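PDB 1ZH8: oxidoreductase from Thermotoga maritima, which binds NADP and probably catalyses NADP-dependent oxidation of an alcohol or reduction of a carbonyl group, as in the GFO/IDH/MocA oxidoreductase family. Local coordinates for residues A[141-146]-A[317-322]; A[201-206]-A[246-251]; A[232-237]-A[324-329]. All coordinates share one frame; numbering follows the deposited sequence.

Contact 1 (A[141-146]-A[317-322]); sequences NFRHVP and LKDLAF. With NAP (NADP nicotinamide-adenine-dinucleotide phosphate), chain D; EDO (1,2-ethanediol), chain E.
Arg-143 and Asp-319 form a buried salt bridge between the 3-10 turn that follows strand 136-139 and helix 313-329. The CB of Arg-143 sets out toward the helix, and CG and CD lead on toward the acid. A bend at chi3 (-132°) then turns the guanidinium to the carboxylate of Asp-319. NH2 of Arg-143 comes within 3.7 Å of the CB of Ala-205 on helix 195-211. At the tip, NH2 donates to OD2 of Asp-319; the modelled separation, 2.4 Å between NH2 and OD2, is doubtful as an exact length, and the N-H...O angle of 131° is far from straight. OD1 of Asp-319 lies 2.8 Å from the same NH2, and NH1 stays 3.5 Å from OD2. The carboxylate meets the guanidinium at its edge, the two planes only 20° apart. OD1 of Asp-319 has a second cation in Arg-208, while the carbonyl oxygen of Arg-143 accepts from Trp-149. The same turn reaches the cofactor: OD1 of Asn-141 takes a hydrogen bond of 2.9 Å from the carboxamide N7N of NADP. Two guanidinium groups around one buried carboxylate would favour its ionised form and probably balance its charge inside the protein.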
loop_
_atom_site.group_PDB
_atom_site.type_symbol
_atom_site.label_atom_id
_atom_site.label_comp_id
_atom_site.label_asym_id
_atom_site.label_seq_id
_atom_site.Cartn_x
_atom_site.Cartn_y
_atom_site.Cartn_z
ATOM N N ASN A 141 -23.920 -6.730 2.456
ATOM C CA ASN A 141 -24.232 -6.110 3.745
ATOM C C ASN A 141 -23.293 -4.945 4.120
ATOM O O ASN A 141 -23.698 -4.040 4.843
ATOM C CB ASN A 141 -24.309 -7.152 4.857
ATOM C CG ASN A 141 -23.002 -7.858 5.051
ATOM O OD1 ASN A 141 -22.526 -8.569 4.160
ATOM N ND2 ASN A 141 -22.385 -7.628 6.179
ATOM N N PHE A 142 -22.071 -4.930 3.596
ATOM C CA PHE A 142 -21.162 -3.780 3.820
ATOM C C PHE A 142 -21.731 -2.430 3.350
ATOM O O PHE A 142 -21.300 -1.387 3.824
ATOM C CB PHE A 142 -19.763 -4.020 3.217
ATOM C CG PHE A 142 -18.809 -4.781 4.133
ATOM C CD1 PHE A 142 -19.230 -5.915 4.839
ATOM C CD2 PHE A 142 -17.481 -4.353 4.279
ATOM C CE1 PHE A 142 -18.342 -6.619 5.701
ATOM C CE2 PHE A 142 -16.580 -5.034 5.140
ATOM C CZ PHE A 142 -17.016 -6.177 5.848
ATOM N N ARG A 143 -22.699 -2.443 2.433
ATOM C CA ARG A 143 -23.407 -1.211 2.053
ATOM C C ARG A 143 -24.354 -0.704 3.125
ATOM O O ARG A 143 -24.995 0.339 2.966
ATOM C CB ARG A 143 -24.199 -1.418 0.770
ATOM C CG ARG A 143 -23.616 -0.711 -0.382
ATOM C CD ARG A 143 -24.157 -1.293 -1.660
ATOM N NE ARG A 143 -22.990 -1.494 -2.463
ATOM C CZ ARG A 143 -22.740 -2.541 -3.218
ATOM N NH1 ARG A 143 -23.599 -3.532 -3.345
ATOM N NH2 ARG A 143 -21.596 -2.562 -3.867
ATOM N N HIS A 144 -24.462 -1.454 4.211
ATOM C CA HIS A 144 -25.415 -1.098 5.245
ATOM C C HIS A 144 -24.727 -0.973 6.582
ATOM O O HIS A 144 -25.411 -0.958 7.603
ATOM C CB HIS A 144 -26.505 -2.164 5.339
ATOM C CG HIS A 144 -27.245 -2.392 4.059
ATOM N ND1 HIS A 144 -28.454 -1.787 3.781
ATOM C CD2 HIS A 144 -26.959 -3.169 2.991
ATOM C CE1 HIS A 144 -28.880 -2.180 2.595
ATOM N NE2 HIS A 144 -27.994 -3.025 2.097
ATOM N N VAL A 145 -23.387 -0.901 6.576
ATOM C CA VAL A 145 -22.618 -0.837 7.819
ATOM C C VAL A 145 -22.470 0.644 8.250
ATOM O O VAL A 145 -21.937 1.453 7.503
ATOM C CB VAL A 145 -21.245 -1.611 7.692
ATOM C CG1 VAL A 145 -20.331 -1.369 8.900
ATOM C CG2 VAL A 145 -21.461 -3.153 7.486
ATOM N N PRO A 146 -22.971 1.016 9.435
ATOM C CA PRO A 146 -23.014 2.467 9.743
ATOM C C PRO A 146 -21.657 3.186 9.758
ATOM O O PRO A 146 -21.580 4.339 9.336
ATOM C CB PRO A 146 -23.689 2.532 11.116
ATOM C CG PRO A 146 -23.579 1.137 11.676
ATOM C CD PRO A 146 -23.555 0.196 10.511
ATOM N N LEU A 317 -21.926 -6.028 -9.243
ATOM C CA LEU A 317 -21.091 -6.374 -10.368
ATOM C C LEU A 317 -19.828 -5.508 -10.321
ATOM O O LEU A 317 -18.719 -6.003 -10.525
ATOM C CB LEU A 317 -21.856 -6.230 -11.683
ATOM C CG LEU A 317 -21.077 -6.780 -12.887
ATOM C CD1 LEU A 317 -20.932 -8.270 -12.788
ATOM C CD2 LEU A 317 -21.721 -6.389 -14.227
ATOM N N LYS A 318 -20.006 -4.225 -10.012
ATOM C CA LYS A 318 -18.862 -3.321 -9.839
ATOM C C LYS A 318 -17.941 -3.748 -8.692
ATOM O O LYS A 318 -16.727 -3.621 -8.803
ATOM C CB LYS A 318 -19.314 -1.865 -9.666
ATOM C CG LYS A 318 -19.962 -1.274 -10.924
ATOM C CD LYS A 318 -20.694 0.047 -10.623
ATOM C CE LYS A 318 -21.136 0.700 -11.947
ATOM N NZ LYS A 318 -21.753 2.033 -11.776
ATOM N N ASP A 319 -18.504 -4.279 -7.605
ATOM C CA ASP A 319 -17.655 -4.794 -6.543
ATOM C C ASP A 319 -16.790 -5.945 -7.069
ATOM O O ASP A 319 -15.574 -6.006 -6.812
ATOM C CB ASP A 319 -18.468 -5.301 -5.355
ATOM C CG ASP A 319 -19.340 -4.239 -4.723
ATOM O OD1 ASP A 319 -18.972 -3.045 -4.745
ATOM O OD2 ASP A 319 -20.403 -4.628 -4.184
ATOM N N LEU A 320 -17.427 -6.847 -7.810
ATOM C CA LEU A 320 -16.750 -8.031 -8.268
ATOM C C LEU A 320 -15.666 -7.625 -9.272
ATOM O O LEU A 320 -14.542 -8.078 -9.159
ATOM C CB LEU A 320 -17.755 -9.033 -8.843
ATOM C CG LEU A 320 -17.215 -10.381 -9.312
ATOM C CD1 LEU A 320 -16.382 -11.049 -8.237
ATOM C CD2 LEU A 320 -18.371 -11.280 -9.670
ATOM N N ALA A 321 -16.002 -6.728 -10.198
ATOM C CA ALA A 321 -15.053 -6.185 -11.185
ATOM C C ALA A 321 -13.738 -5.646 -10.584
ATOM O O ALA A 321 -12.657 -5.899 -11.130
ATOM C CB ALA A 321 -15.728 -5.105 -12.034
ATOM N N PHE A 322 -13.832 -4.910 -9.477
ATOM C CA PHE A 322 -12.643 -4.459 -8.767
ATOM C C PHE A 322 -11.741 -5.648 -8.408
ATOM O O PHE A 322 -10.548 -5.644 -8.721
ATOM C CB PHE A 322 -13.010 -3.652 -7.501
ATOM C CG PHE A 322 -11.822 -3.336 -6.620
ATOM C CD1 PHE A 322 -11.066 -2.185 -6.834
ATOM C CD2 PHE A 322 -11.449 -4.197 -5.595
ATOM C CE1 PHE A 322 -9.965 -1.879 -6.034
ATOM C CE2 PHE A 322 -10.339 -3.913 -4.787
ATOM C CZ PHE A 322 -9.600 -2.747 -5.009
HETATM P PA NAP D . -22.357 -23.073 3.158
HETATM O O1A NAP D . -22.331 -23.267 4.631
HETATM O O2A NAP D . -21.645 -24.124 2.413
HETATM O O5B NAP D . -23.885 -22.907 2.703
HETATM C C5B NAP D . -24.298 -23.335 1.425
HETATM C C4B NAP D . -25.602 -24.094 1.588
HETATM O O4B NAP D . -26.180 -24.354 0.315
HETATM C C3B NAP D . -25.392 -25.450 2.251
HETATM O O3B NAP D . -26.524 -25.646 3.048
HETATM C C2B NAP D . -25.404 -26.378 1.049
HETATM O O2B NAP D . -25.592 -27.786 1.140
HETATM C C1B NAP D . -26.502 -25.734 0.232
HETATM N N9A NAP D . -26.472 -26.202 -1.152
HETATM C C8A NAP D . -25.378 -26.578 -1.899
HETATM N N7A NAP D . -25.811 -26.924 -3.131
HETATM C C5A NAP D . -27.162 -26.777 -3.171
HETATM C C6A NAP D . -28.114 -26.989 -4.160
HETATM N N6A NAP D . -27.761 -27.443 -5.351
HETATM N N1A NAP D . -29.435 -26.727 -3.909
HETATM C C2A NAP D . -29.816 -26.275 -2.669
HETATM N N3A NAP D . -28.884 -26.072 -1.684
HETATM C C4A NAP D . -27.582 -26.317 -1.934
HETATM O O3 NAP D . -21.670 -21.672 2.813
HETATM P PN NAP D . -22.139 -20.261 3.422
HETATM O O1N NAP D . -23.460 -20.297 4.127
HETATM O O2N NAP D . -20.906 -19.810 4.052
HETATM O O5D NAP D . -22.361 -19.328 2.127
HETATM C C5D NAP D . -23.541 -19.322 1.343
HETATM C C4D NAP D . -23.675 -17.960 0.666
HETATM O O4D NAP D . -23.673 -16.950 1.667
HETATM C C3D NAP D . -22.479 -17.676 -0.248
HETATM O O3D NAP D . -22.896 -17.054 -1.440
HETATM C C2D NAP D . -21.609 -16.722 0.535
HETATM O O2D NAP D . -20.875 -15.846 -0.295
HETATM C C1D NAP D . -22.639 -16.009 1.399
HETATM N N1N NAP D . -22.031 -15.513 2.630
HETATM C C2N NAP D . -22.097 -14.173 2.885
HETATM C C3N NAP D . -21.524 -13.638 4.042
HETATM C C7N NAP D . -21.789 -12.205 4.435
HETATM O O7N NAP D . -21.144 -11.743 5.597
HETATM N N7N NAP D . -22.608 -11.412 3.716
HETATM C C4N NAP D . -20.884 -14.496 4.946
HETATM C C5N NAP D . -20.832 -15.871 4.685
HETATM C C6N NAP D . -21.412 -16.372 3.515
HETATM P P2B NAP D . -26.174 -28.737 2.302
HETATM O O1X NAP D . -27.684 -28.827 2.241
HETATM O O2X NAP D . -25.789 -28.227 3.672
HETATM O O3X NAP D . -25.546 -30.085 2.020
HETATM C C1 EDO E . -29.605 2.538 4.423
HETATM O O1 EDO E . -29.392 1.193 4.898
HETATM C C2 EDO E . -28.656 3.493 5.146
HETATM O O2 EDO E . -28.693 4.779 4.511
#

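Contact 2 (A[201-206]-A[246-251]); sequences VHHAAA and GNYTIS. With NAP (NADP nicotinamide-adenine-dinucleotide phosphate), chain D.
The imidazole of His-203 has the hydroxyl of Tyr-248 at its edge, near the ring plane, and the tip of Ile-250 approaching obliquely; the ring of Trp-168 meets it edge-to-face. ND1 of His-203 lies in turn at the edge of the tyrosine ring, near its plane. This is helix-on-sheet packing in the GFO/IDH/MocA C-terminal domain, where helix 195-211 covers one face of the large mixed sheet. A hydrogen bond of 2.7 Å joins ND1 of His-203 to OH of Tyr-248, which gives the buried hydroxyl and ND1 a polar partner. The ring planes are inclined at 51°. CB of Tyr-248 points toward the helix, and with CG anti to the backbone N (chi1 161°) the ring continues that way; CE1 of Tyr-248 rests 3.7 Å from CB of His-203. One residue earlier on the helix, His-202 faces the cofactor instead: its ring edge brings CE1 within 3.5 Å of N7N of NADP, and its ND1 is hydrogen-bonded to Glu-140. Neighbouring histidines thus look to the sheet and to the nicotinamide carboxamide. Beside the tyrosine, CD1 of Ile-250 ends its extended chain 3.4 Å from CE1 of His-203.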
loop_
_atom_site.group_PDB
_atom_site.type_symbol
_atom_site.label_atom_id
_atom_site.label_comp_id
_atom_site.label_asym_id
_atom_site.label_seq_id
_atom_site.Cartn_x
_atom_site.Cartn_y
_atom_site.Cartn_z
ATOM N N VAL A 201 -15.378 -8.593 -2.344
ATOM C CA VAL A 201 -16.552 -7.794 -2.701
ATOM C C VAL A 201 -17.033 -6.871 -1.535
ATOM O O VAL A 201 -17.377 -5.718 -1.757
ATOM C CB VAL A 201 -17.672 -8.639 -3.370
ATOM C CG1 VAL A 201 -17.146 -9.223 -4.680
ATOM C CG2 VAL A 201 -18.193 -9.758 -2.441
ATOM N N HIS A 202 -16.986 -7.358 -0.296
ATOM C CA HIS A 202 -17.277 -6.502 0.871
ATOM C C HIS A 202 -16.409 -5.251 0.904
ATOM O O HIS A 202 -16.914 -4.121 1.023
ATOM C CB HIS A 202 -17.053 -7.255 2.184
ATOM C CG HIS A 202 -18.014 -8.368 2.402
ATOM N ND1 HIS A 202 -19.380 -8.178 2.419
ATOM C CD2 HIS A 202 -17.812 -9.688 2.615
ATOM C CE1 HIS A 202 -19.978 -9.336 2.633
ATOM N NE2 HIS A 202 -19.049 -10.269 2.754
ATOM N N HIS A 203 -15.100 -5.456 0.798
ATOM C CA HIS A 203 -14.165 -4.348 0.836
ATOM C C HIS A 203 -14.345 -3.362 -0.344
ATOM O O HIS A 203 -14.306 -2.138 -0.147
ATOM C CB HIS A 203 -12.742 -4.889 0.987
ATOM C CG HIS A 203 -12.641 -6.024 1.974
ATOM N ND1 HIS A 203 -11.941 -7.184 1.713
ATOM C CD2 HIS A 203 -13.214 -6.203 3.192
ATOM C CE1 HIS A 203 -12.061 -8.014 2.736
ATOM N NE2 HIS A 203 -12.825 -7.443 3.650
ATOM N N ALA A 204 -14.591 -3.866 -1.552
ATOM C CA ALA A 204 -14.846 -2.980 -2.685
ATOM C C ALA A 204 -16.129 -2.188 -2.446
ATOM O O ALA A 204 -16.209 -0.976 -2.742
ATOM C CB ALA A 204 -14.944 -3.786 -3.988
ATOM N N ALA A 205 -17.137 -2.866 -1.888
ATOM C CA ALA A 205 -18.389 -2.199 -1.606
ATOM C C ALA A 205 -18.126 -0.979 -0.708
ATOM O O ALA A 205 -18.540 0.154 -1.028
ATOM C CB ALA A 205 -19.383 -3.159 -0.984
ATOM N N ALA A 206 -17.363 -1.200 0.360
ATOM C CA ALA A 206 -17.076 -0.130 1.314
ATOM C C ALA A 206 -16.275 1.009 0.697
ATOM O O ALA A 206 -16.614 2.177 0.875
ATOM C CB ALA A 206 -16.389 -0.671 2.556
ATOM N N GLY A 246 -5.601 4.792 -3.635
ATOM C CA GLY A 246 -5.901 3.751 -2.673
ATOM C C GLY A 246 -4.835 2.684 -2.610
ATOM O O GLY A 246 -4.174 2.393 -3.615
ATOM N N ASN A 247 -4.656 2.115 -1.417
ATOM C CA ASN A 247 -3.906 0.869 -1.213
ATOM C C ASN A 247 -4.808 -0.111 -0.487
ATOM O O ASN A 247 -5.358 0.194 0.566
ATOM C CB ASN A 247 -2.646 1.070 -0.352
ATOM C CG ASN A 247 -1.517 1.796 -1.077
ATOM O OD1 ASN A 247 -1.691 2.330 -2.184
ATOM N ND2 ASN A 247 -0.339 1.820 -0.447
ATOM N N TYR A 248 -4.950 -1.302 -1.021
ATOM C CA TYR A 248 -5.762 -2.297 -0.360
ATOM C C TYR A 248 -4.943 -3.569 -0.366
ATOM O O TYR A 248 -4.586 -4.058 -1.454
ATOM C CB TYR A 248 -7.094 -2.472 -1.099
ATOM C CG TYR A 248 -7.848 -3.759 -0.805
ATOM C CD1 TYR A 248 -8.415 -3.999 0.449
ATOM C CD2 TYR A 248 -8.027 -4.715 -1.802
ATOM C CE1 TYR A 248 -9.104 -5.163 0.699
ATOM C CE2 TYR A 248 -8.742 -5.890 -1.567
ATOM C CZ TYR A 248 -9.272 -6.110 -0.314
ATOM O OH TYR A 248 -9.980 -7.269 -0.079
ATOM N N THR A 249 -4.616 -4.058 0.842
ATOM C CA THR A 249 -3.816 -5.279 1.040
ATOM C C THR A 249 -4.533 -6.211 2.024
ATOM O O THR A 249 -5.007 -5.770 3.077
ATOM C CB THR A 249 -2.424 -4.951 1.603
ATOM O OG1 THR A 249 -1.707 -4.184 0.650
ATOM C CG2 THR A 249 -1.635 -6.187 1.889
ATOM N N ILE A 250 -4.628 -7.494 1.684
ATOM C CA ILE A 250 -5.270 -8.448 2.575
ATOM C C ILE A 250 -4.616 -9.808 2.495
ATOM O O ILE A 250 -4.216 -10.250 1.416
ATOM C CB ILE A 250 -6.782 -8.561 2.305
ATOM C CG1 ILE A 250 -7.477 -9.492 3.326
ATOM C CG2 ILE A 250 -7.043 -9.018 0.868
ATOM C CD1 ILE A 250 -9.012 -9.343 3.340
ATOM N N SER A 251 -4.499 -10.459 3.649
ATOM C CA SER A 251 -4.117 -11.864 3.735
ATOM C C SER A 251 -5.221 -12.571 4.469
ATOM O O SER A 251 -5.565 -12.202 5.573
ATOM C CB SER A 251 -2.829 -12.038 4.516
ATOM O OG SER A 251 -2.533 -13.419 4.668
HETATM P PA NAP D . -22.357 -23.073 3.158
HETATM O O1A NAP D . -22.331 -23.267 4.631
HETATM O O2A NAP D . -21.645 -24.124 2.413
HETATM O O5B NAP D . -23.885 -22.907 2.703
HETATM C C5B NAP D . -24.298 -23.335 1.425
HETATM C C4B NAP D . -25.602 -24.094 1.588
HETATM O O4B NAP D . -26.180 -24.354 0.315
HETATM C C3B NAP D . -25.392 -25.450 2.251
HETATM O O3B NAP D . -26.524 -25.646 3.048
HETATM C C2B NAP D . -25.404 -26.378 1.049
HETATM O O2B NAP D . -25.592 -27.786 1.140
HETATM C C1B NAP D . -26.502 -25.734 0.232
HETATM N N9A NAP D . -26.472 -26.202 -1.152
HETATM C C8A NAP D . -25.378 -26.578 -1.899
HETATM N N7A NAP D . -25.811 -26.924 -3.131
HETATM C C5A NAP D . -27.162 -26.777 -3.171
HETATM C C6A NAP D . -28.114 -26.989 -4.160
HETATM N N6A NAP D . -27.761 -27.443 -5.351
HETATM N N1A NAP D . -29.435 -26.727 -3.909
HETATM C C2A NAP D . -29.816 -26.275 -2.669
HETATM N N3A NAP D . -28.884 -26.072 -1.684
HETATM C C4A NAP D . -27.582 -26.317 -1.934
HETATM O O3 NAP D . -21.670 -21.672 2.813
HETATM P PN NAP D . -22.139 -20.261 3.422
HETATM O O1N NAP D . -23.460 -20.297 4.127
HETATM O O2N NAP D . -20.906 -19.810 4.052
HETATM O O5D NAP D . -22.361 -19.328 2.127
HETATM C C5D NAP D . -23.541 -19.322 1.343
HETATM C C4D NAP D . -23.675 -17.960 0.666
HETATM O O4D NAP D . -23.673 -16.950 1.667
HETATM C C3D NAP D . -22.479 -17.676 -0.248
HETATM O O3D NAP D . -22.896 -17.054 -1.440
HETATM C C2D NAP D . -21.609 -16.722 0.535
HETATM O O2D NAP D . -20.875 -15.846 -0.295
HETATM C C1D NAP D . -22.639 -16.009 1.399
HETATM N N1N NAP D . -22.031 -15.513 2.630
HETATM C C2N NAP D . -22.097 -14.173 2.885
HETATM C C3N NAP D . -21.524 -13.638 4.042
HETATM C C7N NAP D . -21.789 -12.205 4.435
HETATM O O7N NAP D . -21.144 -11.743 5.597
HETATM N N7N NAP D . -22.608 -11.412 3.716
HETATM C C4N NAP D . -20.884 -14.496 4.946
HETATM C C5N NAP D . -20.832 -15.871 4.685
HETATM C C6N NAP D . -21.412 -16.372 3.515
HETATM P P2B NAP D . -26.174 -28.737 2.302
HETATM O O1X NAP D . -27.684 -28.827 2.241
HETATM O O2X NAP D . -25.789 -28.227 3.672
HETATM O O3X NAP D . -25.546 -30.085 2.020
#

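Contact 3 (A[232-237]-A[324-329]); sequences DFLSSI and EACVRS. With NA (sodium ion), chain C.
Helix 313-329 packs its last turns on the mixed sheet of the C-terminal domain, where Cys-326 settles over Leu-234 and Ser-236 of strand 233-240. The touch is apolar and made by few atoms. CB of Cys-326 sits against the fork of Leu-234, 3.8 Å from CD1 and equally far from CD2. Its sulfur lies beside the backbone N, anti to the carbonyl carbon (chi1 -70°), and so leans along the strand to within 4.1 Å of CB of Ser-236. That CB is the nearest atom of the serine; OG of Ser-236 is hydrogen-bonded to the carbonyl oxygen of Tyr-248 on the adjoining strand. No hydrogen bond crosses between the two segments. Along the helix, Glu-324 and Arg-328 stand one turn apart and form a salt bridge, OE2 of Glu-324 to NH1 of Arg-328, 3.4 Å. Just before the strand, Asp-232 joins Phe-233 in facing Lys-222, a classic beta bulge, and OD2 of Asp-232 binds the sodium ion at 2.6 Å; Asp-223 and the carbonyls of Ser-225, Leu-228 and Gly-230 complete the site. Ser-235, between the two helix-facing residues, points away from the helix and packs on Phe-165 of the second subunit; Ile-237, further on, meets Ile-237 of that subunit. Cys-326 also touches Ala-219 of strand 214-222, so helix 313-329 lies over two neighbouring strands, 233-240 and 214-222.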
loop_
_atom_site.group_PDB
_atom_site.type_symbol
_atom_site.label_atom_id
_atom_site.label_comp_id
_atom_site.label_asym_id
_atom_site.label_seq_id
_atom_site.Cartn_x
_atom_site.Cartn_y
_atom_site.Cartn_z
ATOM N N ASP A 232 -5.206 -16.158 -1.716
ATOM C CA ASP A 232 -5.555 -15.763 -0.357
ATOM C C ASP A 232 -4.789 -14.532 0.118
ATOM O O ASP A 232 -4.963 -14.086 1.242
ATOM C CB ASP A 232 -5.346 -16.951 0.592
ATOM C CG ASP A 232 -3.957 -17.559 0.477
ATOM O OD1 ASP A 232 -2.960 -16.814 0.522
ATOM O OD2 ASP A 232 -3.851 -18.792 0.362
ATOM N N PHE A 233 -3.941 -13.998 -0.752
ATOM C CA PHE A 233 -3.221 -12.773 -0.477
ATOM C C PHE A 233 -3.345 -11.817 -1.653
ATOM O O PHE A 233 -3.264 -12.218 -2.804
ATOM C CB PHE A 233 -1.756 -13.056 -0.161
ATOM C CG PHE A 233 -0.937 -11.812 0.052
ATOM C CD1 PHE A 233 -0.326 -11.166 -1.024
ATOM C CD2 PHE A 233 -0.797 -11.270 1.313
ATOM C CE1 PHE A 233 0.414 -10.020 -0.842
ATOM C CE2 PHE A 233 -0.052 -10.109 1.505
ATOM C CZ PHE A 233 0.553 -9.485 0.425
ATOM N N LEU A 234 -3.555 -10.542 -1.365
ATOM C CA LEU A 234 -3.682 -9.558 -2.427
ATOM C C LEU A 234 -3.099 -8.235 -1.942
ATOM O O LEU A 234 -3.375 -7.820 -0.820
ATOM C CB LEU A 234 -5.146 -9.401 -2.811
ATOM C CG LEU A 234 -5.436 -8.300 -3.827
ATOM C CD1 LEU A 234 -4.782 -8.724 -5.134
ATOM C CD2 LEU A 234 -6.917 -8.078 -4.024
ATOM N N SER A 235 -2.260 -7.600 -2.758
ATOM C CA SER A 235 -1.844 -6.211 -2.513
ATOM C C SER A 235 -2.058 -5.378 -3.773
ATOM O O SER A 235 -1.692 -5.802 -4.886
ATOM C CB SER A 235 -0.392 -6.141 -2.066
ATOM O OG SER A 235 -0.116 -4.892 -1.464
ATOM N N SER A 236 -2.630 -4.191 -3.604
ATOM C CA SER A 236 -3.065 -3.384 -4.740
ATOM C C SER A 236 -2.896 -1.888 -4.540
ATOM O O SER A 236 -2.992 -1.388 -3.422
ATOM C CB SER A 236 -4.538 -3.661 -5.024
ATOM O OG SER A 236 -5.326 -3.198 -3.956
ATOM N N ILE A 237 -2.640 -1.179 -5.635
ATOM C CA ILE A 237 -2.853 0.271 -5.676
ATOM C C ILE A 237 -3.884 0.565 -6.729
ATOM O O ILE A 237 -4.039 -0.174 -7.716
ATOM C CB ILE A 237 -1.603 1.087 -6.046
ATOM C CG1 ILE A 237 -0.815 0.388 -7.135
ATOM C CG2 ILE A 237 -0.722 1.321 -4.830
ATOM C CD1 ILE A 237 0.192 1.288 -7.764
ATOM N N GLU A 324 -11.924 -8.878 -9.555
ATOM C CA GLU A 324 -11.484 -9.597 -10.749
ATOM C C GLU A 324 -10.307 -8.878 -11.457
ATOM O O GLU A 324 -9.375 -9.521 -11.916
ATOM C CB GLU A 324 -12.642 -9.864 -11.701
ATOM C CG GLU A 324 -12.250 -10.725 -12.907
ATOM C CD GLU A 324 -13.437 -11.316 -13.654
ATOM O OE1 GLU A 324 -14.530 -11.499 -13.056
ATOM O OE2 GLU A 324 -13.262 -11.613 -14.847
ATOM N N ALA A 325 -10.341 -7.550 -11.502
ATOM C CA ALA A 325 -9.221 -6.773 -12.048
ATOM C C ALA A 325 -7.907 -7.015 -11.297
ATOM O O ALA A 325 -6.884 -7.269 -11.928
ATOM C CB ALA A 325 -9.552 -5.292 -12.077
ATOM N N CYS A 326 -7.946 -6.929 -9.966
ATOM C CA CYS A 326 -6.807 -7.256 -9.111
ATOM C C CYS A 326 -6.225 -8.646 -9.329
ATOM O O CYS A 326 -5.015 -8.809 -9.385
ATOM C CB CYS A 326 -7.215 -7.157 -7.654
ATOM S SG CYS A 326 -7.522 -5.480 -7.108
ATOM N N VAL A 327 -7.093 -9.646 -9.429
ATOM C CA VAL A 327 -6.689 -11.036 -9.628
ATOM C C VAL A 327 -5.922 -11.187 -10.920
ATOM O O VAL A 327 -4.893 -11.868 -10.959
ATOM C CB VAL A 327 -7.908 -12.005 -9.612
ATOM C CG1 VAL A 327 -7.538 -13.391 -10.138
ATOM C CG2 VAL A 327 -8.453 -12.131 -8.208
ATOM N N ARG A 328 -6.385 -10.526 -11.972
ATOM C CA ARG A 328 -5.724 -10.692 -13.250
ATOM C C ARG A 328 -4.625 -9.673 -13.568
ATOM O O ARG A 328 -3.857 -9.867 -14.527
ATOM C CB ARG A 328 -6.739 -10.868 -14.380
ATOM C CG ARG A 328 -7.474 -9.629 -14.832
ATOM C CD ARG A 328 -8.734 -10.076 -15.579
ATOM N NE ARG A 328 -9.035 -9.219 -16.726
ATOM C CZ ARG A 328 -10.176 -9.252 -17.417
ATOM N NH1 ARG A 328 -11.159 -10.101 -17.088
ATOM N NH2 ARG A 328 -10.334 -8.415 -18.439
ATOM N N SER A 329 -4.505 -8.630 -12.733
ATOM C CA SER A 329 -3.484 -7.595 -12.944
ATOM C C SER A 329 -2.054 -8.116 -13.059
ATOM O O SER A 329 -1.318 -7.680 -13.930
ATOM C CB SER A 329 -3.531 -6.516 -11.860
ATOM O OG SER A 329 -2.361 -5.689 -11.947
HETATM NA NA NA C . -4.650 -20.839 -0.970
#

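In the fold
Contacts 1 and 2 both reach NADP, and contacts 2 and 3 both reach the second subunit. Contact 1 lies near the centre of the folded chain, with contact 2 about 10 Å away between centres and contact 3 about 10 Å from contact 2; contacts 1 and 3 are about 16 Å apart. Helix 313-329 serves contacts 1 and 3, while contacts 2 and 3 use neighbouring strands of the same mixed sheet. In sequence, both segments of contact 2 fall between those of contact 1, whereas contact 3 alternates with each of the others. The C-terminal helix thereby ties the loop leaving the Rossmann sheet to a sheet that also meets the second subunit.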